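Side-chain contact in AxyAgu115A (PDB 6NPS), which probably removes alpha-linked glucuronic acid side groups from glucuronoxylan, as an alpha-glucuronidase of glycoside hydrolase family 115: residues Asp326-Gln329 with Thr330-Leu334. The protein carries 3 engineered substitutions. Residues are numbered along the deposited sequence; the frame is centred on the assembly and turned at random.
Sequences DVIQ and TQNKL
Gln-331 lies against Val-327 one turn earlier on the same helix, an i to i+4 pair that illustrates how a long amide side chain can be steered over an aliphatic neighbour on its way to a polar partner. Its CB rests beside the carbonyl oxygens of Val-327 and Ile-328. CG stands opposite the carbonyl carbon (chi1 -73°), which turns the chain back toward the preceding turn and puts Gln-331 CG 3.6 Å from Val-327 O. The chain then runs on extended, and the amide lays its flat face on the Val-327 methyl, with Gln-331 CD 3.4 Å from Val-327 CG1. OE1 also approaches Ile-328 CA, while NE2 donates to the carbonyl of Gly-301. With an alanine in its place, the Val-327 methyl would probably lose its amide cover and the Gly-301 carbonyl this donor. Beneath the side chains, Gln-331 N binds Val-327 O at 2.8 Å in an ordinary helical bond. Thr-330 uses the same spacing differently: OG1, placed beside its own backbone N (chi1 -57°), donates to Asp-326 O at 3.0 Å. Asp-326 O also accepts from Thr-330 N, at 3.2 Å, and the two donors arrive from opposite faces of the carbonyl plane. On another side of the helix, Ile-328 and Asn-332 run side by side; Asn-332 ND2 bonds to the carboxylate of Glu-374 and OD1 to the guanidinium of Arg-348. Asp-326 forms a salt bridge with Arg-277 at the start of helix 277-291, whose Trp-284 touches both Val-327 and Gln-331. Ile-328 and Gln-331 meet Ile-300, so helix 317-338 packs on strand 298-300 of the eight-stranded parallel barrel, linking it to strand 348-351 as a beta-alpha-beta unit.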
loop_
_atom_site.group_PDB
_atom_site.type_symbol
_atom_site.label_atom_id
_atom_site.label_comp_id
_atom_site.label_asym_id
_atom_site.label_seq_id
_atom_site.Cartn_x
_atom_site.Cartn_y
_atom_site.Cartn_z
ATOM N N ASP A 326 -22.209 -12.991 46.629
ATOM C CA ASP A 326 -21.583 -13.552 47.818
ATOM C C ASP A 326 -20.582 -12.571 48.389
ATOM O O ASP A 326 -20.557 -12.308 49.597
ATOM C CB ASP A 326 -20.910 -14.899 47.488
ATOM C CG ASP A 326 -20.748 -15.798 48.728
ATOM O OD1 ASP A 326 -20.264 -16.952 48.601
ATOM O OD2 ASP A 326 -21.109 -15.351 49.839
ATOM N N VAL A 327 -19.719 -12.039 47.538
ATOM C CA VAL A 327 -18.759 -11.037 47.973
ATOM C C VAL A 327 -19.463 -9.896 48.711
ATOM O O VAL A 327 -19.167 -9.610 49.880
ATOM C CB VAL A 327 -17.953 -10.541 46.763
ATOM C CG1 VAL A 327 -17.158 -9.323 47.112
ATOM C CG2 VAL A 327 -17.050 -11.674 46.223
ATOM N N ILE A 328 -20.455 -9.273 48.054
ATOM C CA ILE A 328 -21.102 -8.079 48.609
ATOM C C ILE A 328 -21.721 -8.370 49.971
ATOM O O ILE A 328 -21.594 -7.580 50.920
ATOM C CB ILE A 328 -22.145 -7.516 47.615
ATOM C CG1 ILE A 328 -21.431 -6.822 46.464
ATOM C CG2 ILE A 328 -23.060 -6.560 48.344
ATOM C CD1 ILE A 328 -22.280 -6.495 45.184
ATOM N N GLN A 329 -22.400 -9.508 50.105
ATOM C CA GLN A 329 -22.950 -9.857 51.408
ATOM C C GLN A 329 -21.860 -9.902 52.477
ATOM O O GLN A 329 -22.079 -9.468 53.619
ATOM C CB GLN A 329 -23.671 -11.199 51.324
ATOM C CG GLN A 329 -25.162 -11.092 51.089
ATOM C CD GLN A 329 -25.926 -12.175 51.806
ATOM O OE1 GLN A 329 -27.006 -11.941 52.354
ATOM N NE2 GLN A 329 -25.363 -13.378 51.815
ATOM N N THR A 330 -20.682 -10.429 52.123
ATOM C CA THR A 330 -19.560 -10.502 53.062
ATOM C C THR A 330 -19.033 -9.107 53.399
ATOM O O THR A 330 -18.804 -8.779 54.571
ATOM C CB THR A 330 -18.426 -11.359 52.470
ATOM O OG1 THR A 330 -18.908 -12.669 52.132
ATOM C CG2 THR A 330 -17.281 -11.489 53.458
ATOM N N GLN A 331 -18.815 -8.283 52.370
ATOM C CA GLN A 331 -18.253 -6.956 52.581
ATOM C C GLN A 331 -19.149 -6.117 53.486
ATOM O O GLN A 331 -18.665 -5.491 54.440
ATOM C CB GLN A 331 -18.011 -6.290 51.230
ATOM C CG GLN A 331 -16.826 -6.872 50.453
ATOM C CD GLN A 331 -16.858 -6.489 49.001
ATOM O OE1 GLN A 331 -17.915 -6.167 48.469
ATOM N NE2 GLN A 331 -15.708 -6.537 48.332
ATOM N N ASN A 332 -20.470 -6.155 53.263
ATOM C CA ASN A 332 -21.371 -5.393 54.125
ATOM C C ASN A 332 -21.261 -5.820 55.574
ATOM O O ASN A 332 -21.360 -4.985 56.487
ATOM C CB ASN A 332 -22.805 -5.540 53.649
ATOM C CG ASN A 332 -23.130 -4.567 52.526
ATOM O OD1 ASN A 332 -22.387 -3.602 52.279
ATOM N ND2 ASN A 332 -24.225 -4.830 51.826
ATOM N N LYS A 333 -21.091 -7.128 55.800
ATOM C CA LYS A 333 -20.957 -7.676 57.157
ATOM C C LYS A 333 -19.698 -7.135 57.830
ATOM O O LYS A 333 -19.729 -6.723 58.990
ATOM C CB LYS A 333 -20.922 -9.204 57.120
ATOM C CG LYS A 333 -21.595 -9.870 58.308
ATOM C CD LYS A 333 -20.889 -11.160 58.691
ATOM C CE LYS A 333 -21.085 -11.479 60.165
ATOM N NZ LYS A 333 -20.153 -12.543 60.631
ATOM N N LEU A 334 -18.596 -7.140 57.088
ATOM C CA LEU A 334 -17.349 -6.537 57.548
ATOM C C LEU A 334 -17.522 -5.046 57.852
ATOM O O LEU A 334 -17.086 -4.555 58.905
ATOM C CB LEU A 334 -16.270 -6.765 56.504
ATOM C CG LEU A 334 -15.756 -8.201 56.383
ATOM C CD1 LEU A 334 -14.696 -8.156 55.282
ATOM C CD2 LEU A 334 -15.223 -8.700 57.718
#